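Local coordinates for enoyl-CoA hydratase, EchA12_1 (Mycobacterium marinum M, PDB 3QRE), which probably catalyses the hydration of enoyl-CoA thioesters in fatty acid metabolism, at residues A[77-82]-A[220-225]; A[180-185]-A[209-214]. All blocks are in the same frame, centred on the assembly; numbering follows the deposited sequence.

In the fold
Both contacts are largely buried and rest on small patches of apolar side chains, with no direct hydrogen bond across either, yet they join different elements. Interaction 1 lays helix 221-235 against an inner strand of the six-stranded sheet; interaction 2 sets helix 178-185 against the loop that leads into strand 214-216, one of the two outermost strands of that sheet within the chain. A methionine thioether and small side chains make the first, whereas crossing leucines and a bridging water make the second, which also lies close to a second subunit. The centres are about 18 Å apart, but the salt bridge between Arg224 NE and Glu214 OE2 ties their outer ends together.

Interaction 1 of 2, residues A[77-82]-A[220-225]; sequences VIVLTG and QLMPRA
Met222 and Ala225 rest on Val79 and Thr81, an example of helix-on-sheet packing in the core of the crotonase fold: helix 221-235 lies over strand 77-82, an inner strand of the six-stranded mixed sheet. The two short axes run nearly antiparallel, at 165°, and come within 10.2 Å of each other, a spacing usual for a helix stacked on a sheet. Alternate strand residues serve the two faces. Val79 and Thr81 turn to the helix, while Ile78 and Leu80 pack beneath against helix 56-71.

The close part is built around the methionine. Its chain bends at both chi2 (-61°) and chi3 (-67°), folding the thioether back to the strand. The sulfur comes tip to tip with Thr81, Met222 SD lying 4.0 Å from Thr81 CB and equally near OG1 and CG2 of that threonine. Beyond the sulfur the methyl passes alongside the valine, and Met222 CE lies 4.0 Å from Val79 CG1. That same valine branch, set anti to the backbone N, also faces Ala225, whose CB is 4.4 Å from Val79 CG1; the small alanine is consistent with the close approach of the backbones here, 7.3 Å between Val79 CA and Ala225 CA. Thr81 OG1 finds its polar partner elsewhere, in a hydrogen bond to Ala136 O on the adjacent strand 133-137.

The outer side of the helix is more open to solvent. Pro223 is exposed and Arg224 partly so, and the arginine turns from the strand to form salt bridges with Glu227 and Glu214. Back at the sheet, the second methyl of the valine meets the helix backbone: Val79 CG2 lies 4.1 Å from Ala225 O.

Interaction 2 of 2, residues A[180-185]-A[209-214]; sequences WILPRL and LGLVKE
A Schellman motif closes helix 203-208, and the residues that follow it bring Leu211 against Leu182 and Leu185 of helix 178-185. One branch of Leu211 does the touching: CD2 reaches Leu182 CD1 at 3.7 Å, the two side chains crossing at about a right angle, and lies 4.4 Å from Leu185 CB. Leu182 points its CG anti to the backbone N (chi1 -167°), which carries CD1 over to this branch. Leu150 of helix 144-151 touches all three leucines, and Leu194 of helix 188-197 also meets Leu211.

Gly210, with its positive phi of 86°, is the Schellman residue at which the chain leaves the helix and sets off for strand 214-216 of the core sheet. Leu185 O and Gly210 O, both acceptors, lie 4.2 Å apart. A single water mediates between them, donating to both, at 2.8 Å from Leu185 O and 2.7 Å from Gly210 O. Trp188 of the second subunit also packs on helix 178-185, at Ile181, Arg184 and Leu185.

Interaction 1 of 2, residues A[77-82]-A[220-225]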
loop_
_atom_site.group_PDB
_atom_site.type_symbol
_atom_site.label_atom_id
_atom_site.label_comp_id
_atom_site.label_asym_id
_atom_site.label_seq_id
_atom_site.Cartn_x
_atom_site.Cartn_y
_atom_site.Cartn_z
ATOM N N VAL A 77 8.953 -3.524 25.744
ATOM C CA VAL A 77 8.991 -2.779 24.489
ATOM C C VAL A 77 10.283 -1.957 24.420
ATOM O O VAL A 77 10.820 -1.519 25.465
ATOM C CB VAL A 77 7.760 -1.857 24.334
ATOM C CG1 VAL A 77 7.709 -1.231 22.940
ATOM C CG2 VAL A 77 6.475 -2.619 24.588
ATOM N N ILE A 78 10.763 -1.756 23.194
ATOM C CA ILE A 78 11.969 -0.975 22.918
ATOM C C ILE A 78 11.634 0.341 22.210
ATOM O O ILE A 78 10.866 0.363 21.242
ATOM C CB ILE A 78 12.969 -1.760 22.025
ATOM C CG1 ILE A 78 13.411 -3.069 22.703
ATOM C CG2 ILE A 78 14.180 -0.885 21.681
ATOM C CD1 ILE A 78 14.103 -4.089 21.747
ATOM N N VAL A 79 12.205 1.437 22.698
ATOM C CA VAL A 79 12.105 2.735 22.002
ATOM C C VAL A 79 13.496 3.124 21.506
ATOM O O VAL A 79 14.471 3.037 22.252
ATOM C CB VAL A 79 11.425 3.835 22.872
ATOM C CG1 VAL A 79 11.563 5.215 22.259
ATOM C CG2 VAL A 79 9.934 3.520 23.019
ATOM N N LEU A 80 13.573 3.496 20.228
ATOM C CA LEU A 80 14.817 3.866 19.568
ATOM C C LEU A 80 14.788 5.344 19.120
ATOM O O LEU A 80 13.860 5.772 18.441
ATOM C CB LEU A 80 15.076 2.931 18.370
ATOM C CG LEU A 80 16.342 3.163 17.517
ATOM C CD1 LEU A 80 17.590 2.892 18.381
ATOM C CD2 LEU A 80 16.365 2.321 16.181
ATOM N N THR A 81 15.813 6.108 19.510
ATOM C CA THR A 81 15.917 7.543 19.202
ATOM C C THR A 81 17.380 8.026 19.089
ATOM O O THR A 81 18.308 7.300 19.430
ATOM C CB THR A 81 15.124 8.422 20.247
ATOM O OG1 THR A 81 14.895 9.743 19.719
ATOM C CG2 THR A 81 15.862 8.499 21.626
ATOM N N GLY A 82 17.569 9.250 18.602
ATOM C CA GLY A 82 18.901 9.863 18.477
ATOM C C GLY A 82 18.991 11.096 19.374
ATOM O O GLY A 82 18.029 11.885 19.472
ATOM N N GLN A 220 6.905 17.008 22.017
ATOM C CA GLN A 220 6.003 15.912 22.360
ATOM C C GLN A 220 6.432 14.541 21.801
ATOM O O GLN A 220 5.779 13.543 22.079
ATOM C CB GLN A 220 4.555 16.247 21.954
ATOM N N LEU A 221 7.536 14.483 21.052
ATOM C CA LEU A 221 7.997 13.221 20.422
ATOM C C LEU A 221 8.253 12.025 21.356
ATOM O O LEU A 221 7.694 10.936 21.152
ATOM C CB LEU A 221 9.221 13.458 19.531
ATOM C CG LEU A 221 9.733 12.231 18.752
ATOM C CD1 LEU A 221 8.684 11.675 17.782
ATOM C CD2 LEU A 221 11.020 12.575 18.022
ATOM N N MET A 222 9.108 12.214 22.355
ATOM C CA MET A 222 9.396 11.145 23.306
ATOM C C MET A 222 8.226 10.808 24.250
ATOM O O MET A 222 7.960 9.629 24.465
ATOM C CB MET A 222 10.690 11.417 24.081
ATOM C CG MET A 222 11.944 11.273 23.213
ATOM S SD MET A 222 12.112 9.585 22.557
ATOM C CE MET A 222 12.425 8.668 24.067
ATOM N N PRO A 223 7.525 11.823 24.808
ATOM C CA PRO A 223 6.351 11.477 25.627
ATOM C C PRO A 223 5.320 10.589 24.895
ATOM O O PRO A 223 4.826 9.596 25.474
ATOM C CB PRO A 223 5.773 12.851 26.007
ATOM C CG PRO A 223 6.991 13.716 26.143
ATOM C CD PRO A 223 7.965 13.217 25.069
ATOM N N ARG A 224 5.052 10.927 23.632
ATOM C CA ARG A 224 4.146 10.171 22.764
ATOM C C ARG A 224 4.654 8.755 22.413
ATOM O O ARG A 224 3.903 7.777 22.523
ATOM C CB ARG A 224 3.840 10.975 21.497
ATOM C CG ARG A 224 2.868 10.302 20.556
ATOM C CD ARG A 224 1.398 10.360 21.041
ATOM N NE ARG A 224 0.570 9.535 20.163
ATOM C CZ ARG A 224 0.025 8.365 20.506
ATOM N NH1 ARG A 224 0.177 7.883 21.739
ATOM N NH2 ARG A 224 -0.695 7.680 19.614
ATOM N N ALA A 225 5.920 8.643 22.015
ATOM C CA ALA A 225 6.506 7.334 21.726
ATOM C C ALA A 225 6.474 6.439 22.974
ATOM O O ALA A 225 6.172 5.245 22.874
ATOM C CB ALA A 225 7.942 7.471 21.181
#

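Interaction 2 of 2, residues A[180-185]-A[209-214]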
loop_
_atom_site.group_PDB
_atom_site.type_symbol
_atom_site.label_atom_id
_atom_site.label_comp_id
_atom_site.label_asym_id
_atom_site.label_seq_id
_atom_site.Cartn_x
_atom_site.Cartn_y
_atom_site.Cartn_z
ATOM N N TRP A 180 14.410 -3.705 -0.233
ATOM C CA TRP A 180 13.460 -4.690 0.268
ATOM C C TRP A 180 12.338 -4.001 1.078
ATOM O O TRP A 180 11.159 -4.082 0.701
ATOM C CB TRP A 180 14.209 -5.711 1.132
ATOM C CG TRP A 180 13.363 -6.784 1.727
ATOM C CD1 TRP A 180 12.838 -7.874 1.067
ATOM C CD2 TRP A 180 12.963 -6.925 3.111
ATOM N NE1 TRP A 180 12.135 -8.664 1.953
ATOM C CE2 TRP A 180 12.200 -8.114 3.207
ATOM C CE3 TRP A 180 13.169 -6.163 4.267
ATOM C CZ2 TRP A 180 11.647 -8.561 4.417
ATOM C CZ3 TRP A 180 12.615 -6.614 5.478
ATOM C CH2 TRP A 180 11.877 -7.805 5.536
ATOM N N ILE A 181 12.699 -3.319 2.174
ATOM C CA ILE A 181 11.697 -2.743 3.074
ATOM C C ILE A 181 10.873 -1.597 2.459
ATOM O O ILE A 181 9.648 -1.560 2.594
ATOM C CB ILE A 181 12.333 -2.346 4.472
ATOM C CG1 ILE A 181 11.238 -2.074 5.531
ATOM C CG2 ILE A 181 13.420 -1.220 4.340
ATOM C CD1 ILE A 181 10.299 -3.312 5.729
ATOM N N LEU A 182 11.520 -0.666 1.762
ATOM C CA LEU A 182 10.816 0.504 1.222
ATOM C C LEU A 182 9.594 0.179 0.367
ATOM O O LEU A 182 8.496 0.678 0.680
ATOM C CB LEU A 182 11.764 1.455 0.479
ATOM C CG LEU A 182 11.221 2.854 0.134
ATOM C CD1 LEU A 182 10.467 3.491 1.338
ATOM C CD2 LEU A 182 12.356 3.775 -0.397
ATOM N N PRO A 183 9.756 -0.631 -0.717
ATOM C CA PRO A 183 8.542 -0.888 -1.488
ATOM C C PRO A 183 7.487 -1.717 -0.725
ATOM O O PRO A 183 6.284 -1.552 -0.976
ATOM C CB PRO A 183 9.049 -1.620 -2.755
ATOM C CG PRO A 183 10.357 -2.190 -2.383
ATOM C CD PRO A 183 10.936 -1.296 -1.306
ATOM N N ARG A 184 7.925 -2.566 0.208
ATOM C CA ARG A 184 6.982 -3.348 1.037
ATOM C C ARG A 184 6.121 -2.496 1.945
ATOM O O ARG A 184 4.931 -2.798 2.128
ATOM C CB ARG A 184 7.701 -4.458 1.821
ATOM C CG ARG A 184 7.804 -5.737 0.965
ATOM C CD ARG A 184 8.883 -6.666 1.461
ATOM N NE ARG A 184 9.072 -7.808 0.561
ATOM C CZ ARG A 184 9.705 -7.748 -0.612
ATOM N NH1 ARG A 184 9.799 -8.840 -1.345
ATOM N NH2 ARG A 184 10.242 -6.595 -1.060
ATOM N N LEU A 185 6.709 -1.426 2.488
ATOM C CA LEU A 185 5.975 -0.475 3.339
ATOM C C LEU A 185 5.148 0.528 2.557
ATOM O O LEU A 185 4.171 1.086 3.104
ATOM C CB LEU A 185 6.910 0.287 4.300
ATOM C CG LEU A 185 7.562 -0.516 5.437
ATOM C CD1 LEU A 185 8.287 0.399 6.439
ATOM C CD2 LEU A 185 6.505 -1.366 6.149
ATOM N N LEU A 209 2.731 9.165 2.840
ATOM C CA LEU A 209 3.253 8.012 2.104
ATOM C C LEU A 209 3.194 6.705 2.910
ATOM O O LEU A 209 3.400 5.613 2.360
ATOM C CB LEU A 209 4.700 8.276 1.679
ATOM C CG LEU A 209 4.981 9.443 0.723
ATOM C CD1 LEU A 209 6.488 9.517 0.460
ATOM C CD2 LEU A 209 4.203 9.269 -0.605
ATOM N N GLY A 210 2.909 6.825 4.201
ATOM C CA GLY A 210 2.750 5.665 5.060
ATOM C C GLY A 210 4.082 5.194 5.622
ATOM O O GLY A 210 4.211 4.056 6.073
ATOM N N LEU A 211 5.078 6.069 5.597
ATOM C CA LEU A 211 6.386 5.727 6.157
ATOM C C LEU A 211 6.429 6.006 7.662
ATOM O O LEU A 211 7.316 5.551 8.355
ATOM C CB LEU A 211 7.485 6.487 5.424
ATOM C CG LEU A 211 7.729 5.937 4.019
ATOM C CD1 LEU A 211 8.677 6.824 3.224
ATOM C CD2 LEU A 211 8.233 4.454 4.074
ATOM N N VAL A 212 5.448 6.746 8.154
ATOM C CA VAL A 212 5.434 7.191 9.536
ATOM C C VAL A 212 4.001 7.108 10.045
ATOM O O VAL A 212 3.074 7.410 9.306
ATOM C CB VAL A 212 6.010 8.650 9.613
ATOM C CG1 VAL A 212 5.298 9.498 10.622
ATOM C CG2 VAL A 212 7.507 8.620 9.881
ATOM N N LYS A 213 3.811 6.692 11.292
ATOM C CA LYS A 213 2.453 6.521 11.828
ATOM C C LYS A 213 1.829 7.880 12.173
ATOM O O LYS A 213 0.611 8.088 11.987
ATOM C CB LYS A 213 2.457 5.606 13.058
ATOM C CG LYS A 213 1.321 5.848 14.066
ATOM C CD LYS A 213 1.432 4.928 15.292
ATOM C CE LYS A 213 0.341 5.205 16.353
ATOM N NZ LYS A 213 -1.033 5.040 15.797
ATOM N N GLU A 214 2.659 8.802 12.660
ATOM C CA GLU A 214 2.141 10.036 13.225
ATOM C C GLU A 214 3.258 11.050 13.400
ATOM O O GLU A 214 4.374 10.700 13.853
ATOM C CB GLU A 214 1.492 9.711 14.566
ATOM C CG GLU A 214 0.687 10.800 15.228
ATOM C CD GLU A 214 0.107 10.337 16.561
ATOM O OE1 GLU A 214 -0.636 9.320 16.581
ATOM O OE2 GLU A 214 0.396 10.987 17.590
HETATM O O HOH W 1 2.935 1.711 5.547
#